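PDB 6ILB: fructuronate-tagaturonate epimerase UxaE from Cohnella laeviribosi in complex with 1 glycerol from Cohnella laeviribosi, which probably catalyses the epimerization of D-tagaturonate to D-fructuronate, using a divalent metal ion in a TIM-barrel fold. Local coordinates for residues I187-A192 with E274-T279; Q392-H397 with G443-A448; E400-Y405 with L438-G443. One frame throughout, in Å; residues are numbered along the deposited sequence.

Along the chain from the N terminus, contact 1 comes first: residues 187-192 follow the fourth strand of the closed parallel barrel and meet 274-279, which follow the fifth, closing a loop of 81 intervening residues before the other contacts open. Contact 2 then begins on helix 384-396 and returns on helix 442-447; within its span, contact 3 joins 400-405 to 438-443, an inner loop of 32 residues. These two contacts share Gly443, touch through Leu444 and Ala401, and bind the helices that follow the last barrel strand into one cluster. Contact 1, beside the zinc site, lies apart, its centre about 23 Å from that of contact 3 and about 32 Å from that of contact 2.

Contact 1 of 3, residues I187-A192 with E274-T279; sequences IDNEAA and ETLAPT. Unlike the reference sequence in segment 274-279: Ala277 (reference Thr).
The flat group at the centre of this contact is the carboxamide of Asn189, and one of its faces is covered by Leu276. CD2 of Leu276 stands almost directly above CG of Asn189, at 3.2 Å, the two side chains crossing at about a right angle. The backbone N of Leu276 approaches from this same face: it donates to Asn189 OD1 over 3.2 Å with an N-H...O angle of 157°, the donor 51° out of the carbonyl plane. On the opposite face is Ile187, whose CG2 also lies 4.2 Å from CB of Thr275. At the oxygen end, Thr275 OG1 comes within 3.3 Å of Asn189 OD1, a weak contact, and the one hydroxyl proton could instead go to Ala277 O. At the nitrogen end, Asn189 ND2 lies 4.0 Å from Glu274 O. With CG anti to the carbonyl carbon (chi1 -77°), Asn189 reaches from the first turn of its helix toward the loop, and its oxygen serves as the polar link to Leu276.

One turn along, Ala192 CB meets Ala277 CB at 4.2 Å; the reference sequence has threonine in place of Ala277. The start of the helix is fixed by Asp188, the N-cap residue, whose OD1 accepts from Ala191 N at 3.0 Å.

Segment 274-279, part of the loop between strand 267-271 and helix 281-293, opens with Glu274, a zinc ligand together with His161, Ser271, Asp273 and His343, so the contact borders the metal centre. It joins the connections that leave two adjacent barrel strands, 178-181 and 267-271. Behind the short helix 189-193 runs helix 234-259, against which Ile187 packs on Tyr244 and Ala247, and Ala192 on Val243, while Thr275 rests on Arg304 in the loop after strand 300-302.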
ATOM      1  N   ILE A 187      13.153 -10.550 -13.830  1.00 54.66           N
ATOM      2  CA  ILE A 187      14.320 -10.855 -13.009  1.00 62.49           C
ATOM      3  C   ILE A 187      14.745 -12.290 -13.278  1.00 57.85           C
ATOM      4  O   ILE A 187      13.913 -13.205 -13.281  1.00 66.04           O
ATOM      5  CB  ILE A 187      14.031 -10.639 -11.517  1.00 61.20           C
ATOM      6  CG1 ILE A 187      13.836  -9.155 -11.205  1.00 57.28           C
ATOM      7  CG2 ILE A 187      15.166 -11.214 -10.682  1.00 52.68           C
ATOM      8  CD1 ILE A 187      15.112  -8.379 -11.261  1.00 58.61           C
ATOM      9  N   ASP A 188      16.037 -12.495 -13.508  1.00 54.23           N
ATOM     10  CA  ASP A 188      16.579 -13.826 -13.780  1.00 61.22           C
ATOM     11  C   ASP A 188      17.120 -14.407 -12.476  1.00 59.50           C
ATOM     12  O   ASP A 188      18.317 -14.318 -12.183  1.00 59.81           O
ATOM     13  CB  ASP A 188      17.653 -13.770 -14.864  1.00 58.95           C
ATOM     14  CG  ASP A 188      17.950 -15.132 -15.449  1.00 68.00           C
ATOM     15  OD1 ASP A 188      18.036 -16.108 -14.665  1.00 68.23           O
ATOM     16  OD2 ASP A 188      18.085 -15.234 -16.686  1.00 77.50           O
ATOM     17  N   ASN A 189      16.231 -15.036 -11.704  1.00 59.57           N
ATOM     18  CA  ASN A 189      16.629 -15.605 -10.418  1.00 61.12           C
ATOM     19  C   ASN A 189      17.601 -16.772 -10.584  1.00 69.51           C
ATOM     20  O   ASN A 189      18.548 -16.908  -9.797  1.00 68.60           O
ATOM     21  CB  ASN A 189      15.387 -16.031  -9.648  1.00 58.48           C
ATOM     22  CG  ASN A 189      14.667 -14.848  -9.021  1.00 68.49           C
ATOM     23  OD1 ASN A 189      15.264 -14.056  -8.284  1.00 67.63           O
ATOM     24  ND2 ASN A 189      13.381 -14.720  -9.314  1.00 68.50           N
ATOM     25  N   GLU A 190      17.372 -17.628 -11.591  1.00 68.97           N
ATOM     26  CA  GLU A 190      18.333 -18.661 -11.974  1.00 67.99           C
ATOM     27  C   GLU A 190      19.760 -18.140 -11.946  1.00 63.89           C
ATOM     28  O   GLU A 190      20.642 -18.746 -11.335  1.00 63.17           O
ATOM     29  CB  GLU A 190      18.006 -19.189 -13.378  1.00 71.80           C
ATOM     30  CG  GLU A 190      19.177 -19.926 -14.062  1.00 79.04           C
ATOM     31  CD  GLU A 190      20.065 -19.023 -14.938  1.00 82.50           C
ATOM     32  OE1 GLU A 190      19.525 -18.152 -15.664  1.00 79.95           O
ATOM     33  OE2 GLU A 190      21.314 -19.191 -14.895  1.00 81.58           O
ATOM     34  N   ALA A 191      19.999 -17.006 -12.613  1.00 66.07           N
ATOM     35  CA  ALA A 191      21.335 -16.417 -12.622  1.00 63.29           C
ATOM     36  C   ALA A 191      21.751 -15.908 -11.245  1.00 60.93           C
ATOM     37  O   ALA A 191      22.947 -15.901 -10.929  1.00 61.35           O
ATOM     38  CB  ALA A 191      21.400 -15.289 -13.647  1.00 54.55           C
ATOM     39  N   ALA A 192      20.790 -15.492 -10.414  1.00 62.54           N
ATOM     40  CA  ALA A 192      21.129 -14.973  -9.089  1.00 65.59           C
ATOM     41  C   ALA A 192      21.711 -16.050  -8.180  1.00 71.12           C
ATOM     42  O   ALA A 192      22.503 -15.739  -7.282  1.00 71.90           O
ATOM     43  CB  ALA A 192      19.897 -14.354  -8.431  1.00 65.18           C
ATOM     44  N   GLU A 274      11.597  -8.825  -5.247  1.00 71.90           N
ATOM     45  CA  GLU A 274      11.075 -10.154  -5.579  1.00 72.94           C
ATOM     46  C   GLU A 274      12.146 -10.950  -6.294  1.00 76.67           C
ATOM     47  O   GLU A 274      11.983 -11.485  -7.391  1.00 78.15           O
ATOM     48  CB  GLU A 274       9.813 -10.057  -6.427  1.00 69.36           C
ATOM     49  CG  GLU A 274       8.818  -9.005  -5.970  1.00 72.40           C
ATOM     50  CD  GLU A 274       9.283  -7.601  -6.309  1.00 71.95           C
ATOM     51  OE1 GLU A 274       9.392  -6.781  -5.376  1.00 77.24           O
ATOM     52  OE2 GLU A 274       9.573  -7.314  -7.488  1.00 69.59           O
ATOM     53  N   THR A 275      13.302 -10.941  -5.660  1.00 74.29           N
ATOM     54  CA  THR A 275      14.437 -11.759  -6.024  1.00 73.68           C
ATOM     55  C   THR A 275      14.767 -12.624  -4.817  1.00 72.75           C
ATOM     56  O   THR A 275      14.686 -12.171  -3.669  1.00 77.42           O
ATOM     57  CB  THR A 275      15.627 -10.870  -6.482  1.00 71.42           C
ATOM     58  OG1 THR A 275      16.817 -11.652  -6.681  1.00 73.92           O
ATOM     59  CG2 THR A 275      15.881  -9.730  -5.519  1.00 63.99           C
ATOM     60  N   LEU A 276      15.071 -13.892  -5.076  1.00 70.37           N
ATOM     61  CA  LEU A 276      15.361 -14.803  -3.979  1.00 69.81           C
ATOM     62  C   LEU A 276      16.663 -14.435  -3.299  1.00 68.90           C
ATOM     63  O   LEU A 276      16.843 -14.716  -2.113  1.00 72.33           O
ATOM     64  CB  LEU A 276      15.422 -16.248  -4.477  1.00 73.14           C
ATOM     65  CG  LEU A 276      14.089 -16.837  -4.946  1.00 72.48           C
ATOM     66  CD1 LEU A 276      12.926 -16.317  -4.098  1.00 74.07           C
ATOM     67  CD2 LEU A 276      13.843 -16.577  -6.420  1.00 70.12           C
ATOM     68  N   ALA A 277      17.577 -13.831  -4.031  1.00 68.26           N
ATOM     69  CA  ALA A 277      18.752 -13.262  -3.415  1.00 67.37           C
ATOM     70  C   ALA A 277      18.395 -11.892  -2.840  1.00 63.59           C
ATOM     71  O   ALA A 277      17.540 -11.198  -3.386  1.00 62.46           O
ATOM     72  CB  ALA A 277      19.881 -13.129  -4.441  1.00 57.84           C
ATOM     73  N   PRO A 278      18.997 -11.493  -1.727  1.00 57.38           N
ATOM     74  CA  PRO A 278      18.999 -10.073  -1.376  1.00 60.69           C
ATOM     75  C   PRO A 278      19.635  -9.252  -2.490  1.00 61.88           C
ATOM     76  O   PRO A 278      20.378  -9.764  -3.338  1.00 56.74           O
ATOM     77  CB  PRO A 278      19.842 -10.017  -0.094  1.00 57.85           C
ATOM     78  CG  PRO A 278      20.612 -11.297  -0.078  1.00 54.95           C
ATOM     79  CD  PRO A 278      19.748 -12.303  -0.761  1.00 56.39           C
ATOM     80  N   THR A 279      19.320  -7.956  -2.487  1.00 55.02           N
ATOM     81  CA  THR A 279      19.870  -7.036  -3.472  1.00 49.55           C
ATOM     82  C   THR A 279      21.219  -6.535  -2.990  1.00 49.77           C
ATOM     83  O   THR A 279      21.282  -5.658  -2.128  1.00 50.44           O
ATOM     84  CB  THR A 279      18.941  -5.852  -3.707  1.00 52.57           C
ATOM     85  OG1 THR A 279      17.628  -6.301  -4.097  1.00 50.46           O
ATOM     86  CG2 THR A 279      19.547  -4.961  -4.795  1.00 40.66           C
TER

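Contact 2 of 3, residues Q392-H397 with G443-A448; sequences QYALEH and GLLLQA
Tyr393 is the bump that helix 384-396 pushes into the last turn of helix 442-447, where Leu445, Leu444 O and Ala448 form the hollow. Its ring is swung out with CG anti to the backbone N (chi1 -166°). Leu445 CD2 meets the ring edge, 3.4 Å from Tyr393 CD2, while Ala448 CB lies obliquely by the phenol end, 3.4 Å from Tyr393 OH. In return, Leu445 CD2 fits between the tyrosine ring and the Ala394 methyl, its side chain sliding past Tyr393 in the opposite direction. His397 backs the ring from within its own segment, its CE1 over the centre of one face. Beside it, Leu444 CD1 packs 4.0 Å from His397 CB. Cutting Tyr393 back to an alanine here would probably open a gap between Leu445 and Ala448 and leave one face of the His397 imidazole without its neighbour.

This is plain helix-helix packing after the last barrel strand, away from the annotated sites. The axes of 392-396 and 443-447 approach to 10.1 Å, with 124° between their N-to-C directions. Trp372 of helix 369-382 packs on Leu445, Leu437 of helix 432-439 on Ala394, and Phe457 meets the Tyr393 ring edge-to-face.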
ATOM      1  N   GLN A 392     -11.179 -20.306  12.917  1.00 57.94           N
ATOM      2  CA  GLN A 392     -11.261 -21.702  12.523  1.00 61.63           C
ATOM      3  C   GLN A 392     -11.333 -21.839  11.008  1.00 62.65           C
ATOM      4  O   GLN A 392     -10.659 -22.695  10.425  1.00 58.46           O
ATOM      5  CB  GLN A 392     -12.463 -22.361  13.198  1.00 71.18           C
ATOM      6  CG  GLN A 392     -12.610 -23.839  12.901  1.00 68.64           C
ATOM      7  CD  GLN A 392     -13.576 -24.083  11.760  1.00 83.35           C
ATOM      8  OE1 GLN A 392     -13.183 -24.532  10.683  1.00 87.15           O
ATOM      9  NE2 GLN A 392     -14.855 -23.774  11.987  1.00 84.20           N
ATOM     10  N   TYR A 393     -12.122 -20.988  10.348  1.00 58.36           N
ATOM     11  CA  TYR A 393     -12.154 -21.013   8.892  1.00 57.13           C
ATOM     12  C   TYR A 393     -10.769 -20.747   8.311  1.00 63.98           C
ATOM     13  O   TYR A 393     -10.337 -21.438   7.378  1.00 63.80           O
ATOM     14  CB  TYR A 393     -13.178 -20.001   8.374  1.00 59.23           C
ATOM     15  CG  TYR A 393     -13.532 -20.181   6.916  1.00 67.76           C
ATOM     16  CD1 TYR A 393     -14.513 -21.094   6.512  1.00 69.96           C
ATOM     17  CD2 TYR A 393     -12.873 -19.460   5.936  1.00 68.02           C
ATOM     18  CE1 TYR A 393     -14.831 -21.260   5.170  1.00 63.04           C
ATOM     19  CE2 TYR A 393     -13.183 -19.622   4.597  1.00 71.93           C
ATOM     20  CZ  TYR A 393     -14.157 -20.523   4.220  1.00 66.33           C
ATOM     21  OH  TYR A 393     -14.441 -20.656   2.883  1.00 74.45           O
ATOM     22  N   ALA A 394     -10.050 -19.763   8.866  1.00 57.06           N
ATOM     23  CA  ALA A 394      -8.694 -19.475   8.417  1.00 52.97           C
ATOM     24  C   ALA A 394      -7.804 -20.701   8.559  1.00 59.21           C
ATOM     25  O   ALA A 394      -7.083 -21.081   7.625  1.00 58.09           O
ATOM     26  CB  ALA A 394      -8.119 -18.306   9.220  1.00 57.41           C
ATOM     27  N   LEU A 395      -7.847 -21.334   9.731  1.00 57.58           N
ATOM     28  CA  LEU A 395      -7.043 -22.530   9.963  1.00 60.12           C
ATOM     29  C   LEU A 395      -7.295 -23.614   8.906  1.00 64.18           C
ATOM     30  O   LEU A 395      -6.353 -24.271   8.453  1.00 61.13           O
ATOM     31  CB  LEU A 395      -7.332 -23.059  11.365  1.00 60.83           C
ATOM     32  CG  LEU A 395      -6.320 -22.670  12.439  1.00 63.96           C
ATOM     33  CD1 LEU A 395      -6.782 -23.134  13.807  1.00 62.37           C
ATOM     34  CD2 LEU A 395      -4.997 -23.286  12.083  1.00 52.99           C
ATOM     35  N   GLU A 396      -8.559 -23.825   8.508  1.00 62.86           N
ATOM     36  CA  GLU A 396      -8.880 -24.933   7.608  1.00 64.15           C
ATOM     37  C   GLU A 396      -8.490 -24.669   6.162  1.00 71.51           C
ATOM     38  O   GLU A 396      -8.348 -25.625   5.393  1.00 80.19           O
ATOM     39  CB  GLU A 396     -10.378 -25.250   7.650  1.00 72.94           C
ATOM     40  CG  GLU A 396     -10.813 -26.217   8.738  1.00 75.62           C
ATOM     41  CD  GLU A 396     -12.315 -26.454   8.705  1.00 90.09           C
ATOM     42  OE1 GLU A 396     -13.009 -25.711   7.969  1.00 92.28           O
ATOM     43  OE2 GLU A 396     -12.802 -27.368   9.413  1.00 93.81           O
ATOM     44  N   HIS A 397      -8.346 -23.405   5.759  1.00 70.12           N
ATOM     45  CA  HIS A 397      -8.002 -23.058   4.382  1.00 68.51           C
ATOM     46  C   HIS A 397      -6.628 -22.417   4.295  1.00 65.51           C
ATOM     47  O   HIS A 397      -6.308 -21.760   3.300  1.00 63.57           O
ATOM     48  CB  HIS A 397      -9.061 -22.133   3.779  1.00 68.21           C
ATOM     49  CG  HIS A 397     -10.459 -22.585   4.040  1.00 69.59           C
ATOM     50  ND1 HIS A 397     -11.027 -22.542   5.294  1.00 70.68           N
ATOM     51  CD2 HIS A 397     -11.396 -23.112   3.217  1.00 65.04           C
ATOM     52  CE1 HIS A 397     -12.252 -23.027   5.232  1.00 74.94           C
ATOM     53  NE2 HIS A 397     -12.505 -23.370   3.982  1.00 73.28           N
ATOM     54  N   GLY A 443      -8.579 -12.955   1.689  1.00 59.46           N
ATOM     55  CA  GLY A 443      -9.367 -13.145   0.490  1.00 58.34           C
ATOM     56  C   GLY A 443     -10.348 -14.277   0.661  1.00 62.31           C
ATOM     57  O   GLY A 443     -11.512 -14.174   0.268  1.00 64.54           O
ATOM     58  N   LEU A 444      -9.896 -15.360   1.283  1.00 60.27           N
ATOM     59  CA  LEU A 444     -10.763 -16.493   1.532  1.00 58.67           C
ATOM     60  C   LEU A 444     -11.858 -16.148   2.526  1.00 61.00           C
ATOM     61  O   LEU A 444     -12.983 -16.646   2.396  1.00 64.16           O
ATOM     62  CB  LEU A 444      -9.923 -17.666   2.021  1.00 55.50           C
ATOM     63  CG  LEU A 444      -8.980 -18.197   0.938  1.00 60.94           C
ATOM     64  CD1 LEU A 444      -7.857 -19.009   1.572  1.00 61.90           C
ATOM     65  CD2 LEU A 444      -9.743 -19.039  -0.079  1.00 58.01           C
ATOM     66  N   LEU A 445     -11.568 -15.297   3.511  1.00 54.03           N
ATOM     67  CA  LEU A 445     -12.619 -14.960   4.462  1.00 62.93           C
ATOM     68  C   LEU A 445     -13.639 -13.989   3.871  1.00 66.66           C
ATOM     69  O   LEU A 445     -14.825 -14.050   4.216  1.00 62.09           O
ATOM     70  CB  LEU A 445     -12.020 -14.388   5.736  1.00 56.24           C
ATOM     71  CG  LEU A 445     -10.859 -15.183   6.323  1.00 61.55           C
ATOM     72  CD1 LEU A 445     -10.252 -14.484   7.522  1.00 59.17           C
ATOM     73  CD2 LEU A 445     -11.396 -16.513   6.728  1.00 62.75           C
ATOM     74  N   LEU A 446     -13.204 -13.101   2.976  1.00 67.09           N
ATOM     75  CA  LEU A 446     -14.085 -12.069   2.445  1.00 62.61           C
ATOM     76  C   LEU A 446     -15.070 -12.625   1.428  1.00 65.34           C
ATOM     77  O   LEU A 446     -16.203 -12.142   1.358  1.00 66.15           O
ATOM     78  CB  LEU A 446     -13.254 -10.954   1.813  1.00 55.36           C
ATOM     79  CG  LEU A 446     -12.965  -9.676   2.597  1.00 56.25           C
ATOM     80  CD1 LEU A 446     -12.583  -9.929   4.054  1.00 62.77           C
ATOM     81  CD2 LEU A 446     -11.894  -8.867   1.905  1.00 64.80           C
ATOM     82  N   GLN A 447     -14.664 -13.635   0.649  1.00 64.10           N
ATOM     83  CA  GLN A 447     -15.485 -14.210  -0.411  1.00 69.97           C
ATOM     84  C   GLN A 447     -16.365 -15.374   0.053  1.00 74.32           C
ATOM     85  O   GLN A 447     -17.369 -15.673  -0.608  1.00 74.43           O
ATOM     86  CB  GLN A 447     -14.593 -14.687  -1.573  1.00 67.12           C
ATOM     87  CG  GLN A 447     -13.678 -13.619  -2.187  1.00 69.13           C
ATOM     88  CD  GLN A 447     -14.275 -12.898  -3.409  1.00 75.98           C
ATOM     89  OE1 GLN A 447     -15.242 -12.134  -3.301  1.00 76.13           O
ATOM     90  NE2 GLN A 447     -13.681 -13.134  -4.578  1.00 72.46           N
ATOM     91  N   ALA A 448     -16.029 -16.026   1.168  1.00 68.12           N
ATOM     92  CA  ALA A 448     -16.762 -17.209   1.612  1.00 70.07           C
ATOM     93  C   ALA A 448     -18.257 -16.936   1.742  1.00 74.35           C
ATOM     94  O   ALA A 448     -18.679 -15.917   2.299  1.00 75.21           O
ATOM     95  CB  ALA A 448     -16.208 -17.701   2.951  1.00 68.47           C
TER

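Contact 3 of 3, residues E400-Y405 with L438-G443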
ATOM      1  N   GLU A 400      -4.196 -23.228   1.303  1.00 71.99           N
ATOM      2  CA  GLU A 400      -4.524 -22.585   0.039  1.00 69.54           C
ATOM      3  C   GLU A 400      -3.785 -21.263  -0.105  1.00 74.45           C
ATOM      4  O   GLU A 400      -3.108 -21.015  -1.111  1.00 78.05           O
ATOM      5  CB  GLU A 400      -6.037 -22.373  -0.054  1.00 65.48           C
ATOM      6  CG  GLU A 400      -6.643 -22.774  -1.397  1.00 75.37           C
ATOM      7  CD  GLU A 400      -8.113 -22.373  -1.547  1.00 83.28           C
ATOM      8  OE1 GLU A 400      -8.377 -21.367  -2.244  1.00 88.02           O
ATOM      9  OE2 GLU A 400      -9.006 -23.071  -1.002  1.00 78.98           O
ATOM     10  N   ALA A 401      -3.871 -20.416   0.921  1.00 68.96           N
ATOM     11  CA  ALA A 401      -3.363 -19.055   0.821  1.00 69.55           C
ATOM     12  C   ALA A 401      -1.839 -18.977   0.781  1.00 69.63           C
ATOM     13  O   ALA A 401      -1.302 -17.959   0.330  1.00 69.06           O
ATOM     14  CB  ALA A 401      -3.900 -18.214   1.982  1.00 67.37           C
ATOM     15  N   THR A 402      -1.122 -20.013   1.222  1.00 68.19           N
ATOM     16  CA  THR A 402       0.336 -19.929   1.161  1.00 72.63           C
ATOM     17  C   THR A 402       0.874 -20.042  -0.258  1.00 69.40           C
ATOM     18  O   THR A 402       2.075 -19.846  -0.467  1.00 69.94           O
ATOM     19  CB  THR A 402       0.983 -20.992   2.056  1.00 69.77           C
ATOM     20  OG1 THR A 402       0.889 -22.283   1.437  1.00 71.83           O
ATOM     21  CG2 THR A 402       0.283 -21.012   3.401  1.00 67.34           C
ATOM     22  N   ALA A 403       0.020 -20.351  -1.231  1.00 67.74           N
ATOM     23  CA  ALA A 403       0.413 -20.175  -2.619  1.00 71.87           C
ATOM     24  C   ALA A 403       0.695 -18.710  -2.934  1.00 78.67           C
ATOM     25  O   ALA A 403       1.586 -18.410  -3.736  1.00 86.38           O
ATOM     26  CB  ALA A 403      -0.677 -20.719  -3.538  1.00 74.27           C
ATOM     27  N   TYR A 404      -0.026 -17.785  -2.291  1.00 76.28           N
ATOM     28  CA  TYR A 404      -0.031 -16.377  -2.685  1.00 79.60           C
ATOM     29  C   TYR A 404       0.991 -15.524  -1.932  1.00 77.17           C
ATOM     30  O   TYR A 404       1.656 -14.678  -2.542  1.00 72.77           O
ATOM     31  CB  TYR A 404      -1.439 -15.799  -2.507  1.00 77.57           C
ATOM     32  CG  TYR A 404      -2.414 -16.319  -3.542  1.00 82.78           C
ATOM     33  CD1 TYR A 404      -2.351 -15.877  -4.858  1.00 91.56           C
ATOM     34  CD2 TYR A 404      -3.371 -17.272  -3.220  1.00 79.93           C
ATOM     35  CE1 TYR A 404      -3.228 -16.341  -5.823  1.00 88.57           C
ATOM     36  CE2 TYR A 404      -4.253 -17.751  -4.181  1.00 91.53           C
ATOM     37  CZ  TYR A 404      -4.177 -17.281  -5.487  1.00 93.32           C
ATOM     38  OH  TYR A 404      -5.044 -17.743  -6.463  1.00 81.36           O
ATOM     39  N   TYR A 405       1.135 -15.714  -0.624  1.00 72.13           N
ATOM     40  CA  TYR A 405       2.126 -14.994   0.165  1.00 70.00           C
ATOM     41  C   TYR A 405       3.092 -16.004   0.767  1.00 66.28           C
ATOM     42  O   TYR A 405       2.696 -17.130   1.087  1.00 72.62           O
ATOM     43  CB  TYR A 405       1.441 -14.131   1.260  1.00 66.04           C
ATOM     44  CG  TYR A 405       0.386 -13.176   0.708  1.00 59.81           C
ATOM     45  CD1 TYR A 405      -0.875 -13.636   0.334  1.00 60.15           C
ATOM     46  CD2 TYR A 405       0.664 -11.822   0.530  1.00 58.15           C
ATOM     47  CE1 TYR A 405      -1.836 -12.774  -0.184  1.00 61.40           C
ATOM     48  CE2 TYR A 405      -0.285 -10.954   0.017  1.00 58.59           C
ATOM     49  CZ  TYR A 405      -1.537 -11.436  -0.340  1.00 64.28           C
ATOM     50  OH  TYR A 405      -2.488 -10.581  -0.856  1.00 58.89           O
ATOM     51  N   LEU A 438      -4.262 -14.994   9.899  1.00 52.51           N
ATOM     52  CA  LEU A 438      -5.368 -14.132   9.476  1.00 55.41           C
ATOM     53  C   LEU A 438      -4.974 -13.057   8.480  1.00 49.68           C
ATOM     54  O   LEU A 438      -5.842 -12.487   7.826  1.00 51.37           O
ATOM     55  CB  LEU A 438      -6.010 -13.458  10.684  1.00 46.85           C
ATOM     56  CG  LEU A 438      -6.701 -14.630  11.391  1.00 57.21           C
ATOM     57  CD1 LEU A 438      -6.264 -14.809  12.837  1.00 60.29           C
ATOM     58  CD2 LEU A 438      -8.211 -14.585  11.239  1.00 55.14           C
ATOM     59  N   HIS A 439      -3.694 -12.750   8.355  1.00 48.63           N
ATOM     60  CA  HIS A 439      -3.262 -11.787   7.356  1.00 51.18           C
ATOM     61  C   HIS A 439      -3.523 -12.323   5.957  1.00 55.38           C
ATOM     62  O   HIS A 439      -4.296 -11.745   5.183  1.00 47.51           O
ATOM     63  CB  HIS A 439      -1.781 -11.493   7.576  1.00 53.17           C
ATOM     64  CG  HIS A 439      -1.263 -10.299   6.851  1.00 55.00           C
ATOM     65  ND1 HIS A 439      -1.462 -10.095   5.501  1.00 55.79           N
ATOM     66  CD2 HIS A 439      -0.504  -9.263   7.285  1.00 53.70           C
ATOM     67  CE1 HIS A 439      -0.866  -8.970   5.143  1.00 56.88           C
ATOM     68  NE2 HIS A 439      -0.269  -8.453   6.205  1.00 50.56           N
ATOM     69  N   ILE A 440      -2.902 -13.459   5.628  1.00 53.44           N
ATOM     70  CA  ILE A 440      -2.918 -13.947   4.254  1.00 50.94           C
ATOM     71  C   ILE A 440      -4.207 -14.648   3.861  1.00 56.09           C
ATOM     72  O   ILE A 440      -4.386 -14.969   2.682  1.00 61.56           O
ATOM     73  CB  ILE A 440      -1.745 -14.912   4.016  1.00 56.58           C
ATOM     74  CG1 ILE A 440      -2.049 -16.261   4.651  1.00 53.68           C
ATOM     75  CG2 ILE A 440      -0.428 -14.325   4.516  1.00 53.99           C
ATOM     76  CD1 ILE A 440      -1.113 -17.311   4.212  1.00 58.39           C
ATOM     77  N   THR A 441      -5.125 -14.881   4.793  1.00 54.73           N
ATOM     78  CA  THR A 441      -6.373 -15.554   4.474  1.00 51.95           C
ATOM     79  C   THR A 441      -7.523 -14.583   4.231  1.00 59.58           C
ATOM     80  O   THR A 441      -8.670 -15.026   4.104  1.00 58.86           O
ATOM     81  CB  THR A 441      -6.734 -16.510   5.597  1.00 50.28           C
ATOM     82  OG1 THR A 441      -6.484 -15.843   6.832  1.00 58.34           O
ATOM     83  CG2 THR A 441      -5.879 -17.773   5.519  1.00 52.25           C
ATOM     84  N   TYR A 442      -7.237 -13.277   4.158  1.00 58.33           N
ATOM     85  CA  TYR A 442      -8.283 -12.263   4.011  1.00 58.35           C
ATOM     86  C   TYR A 442      -9.176 -12.544   2.806  1.00 60.97           C
ATOM     87  O   TYR A 442     -10.400 -12.375   2.869  1.00 56.28           O
ATOM     88  CB  TYR A 442      -7.645 -10.872   3.879  1.00 52.47           C
ATOM     89  CG  TYR A 442      -6.942 -10.666   2.548  1.00 51.94           C
ATOM     90  CD1 TYR A 442      -5.688 -11.192   2.310  1.00 59.18           C
ATOM     91  CD2 TYR A 442      -7.553  -9.975   1.515  1.00 58.46           C
ATOM     92  CE1 TYR A 442      -5.049 -11.014   1.078  1.00 58.25           C
ATOM     93  CE2 TYR A 442      -6.924  -9.795   0.293  1.00 57.26           C
ATOM     94  CZ  TYR A 442      -5.679 -10.317   0.077  1.00 52.88           C
ATOM     95  OH  TYR A 442      -5.065 -10.135  -1.148  1.00 55.95           O
ATOM     96  N   GLY A 443      -8.579 -12.955   1.689  1.00 59.46           N
ATOM     97  CA  GLY A 443      -9.367 -13.145   0.490  1.00 58.34           C
ATOM     98  C   GLY A 443     -10.348 -14.277   0.661  1.00 62.31           C
ATOM     99  O   GLY A 443     -11.512 -14.174   0.268  1.00 64.54           O
TER
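Ile440 fills the centre of this contact, packed against Ala401, Thr402 and Tyr405 from within a type I beta turn, His439 to Tyr442, that joins helix 432-439 to helix 442-447. Its two branches part to serve different neighbours. With CG1 held between the backbone N and the carbonyl carbon (chi1 76°), Ile440 CD1 extends over Ala401, 3.7 Å from its CB, and reaches CG2 of Thr402 at 4.0 Å. CG2 of Ile440 points instead to Tyr405, 3.8 Å from its CB. The Ala401 methyl also packs on the turn backbone, its CB 3.4 Å from Ile440 O.

Outward from this core the threonine hydroxyls turn to the helices preceding them, Thr402 OG1 hydrogen-bonding to Glu399 O and Thr441 OG1 to Leu437 O. His439 NE2 is hydrogen-bonded to O3P of the phosphoserine at position 346, and the Tyr405 side chain lies about 4 Å from that of Lys311, a predicted metal ligand.

At the polar edge Tyr405 and Tyr442 cross at about a right angle, and Arg99 makes a cation-pi contact with Tyr442. Tyr442 OH lies in the Tyr405 ring plane, at its edge, and Tyr405 OH is hydrogen-bonded to Tyr442 OH at 2.6 Å.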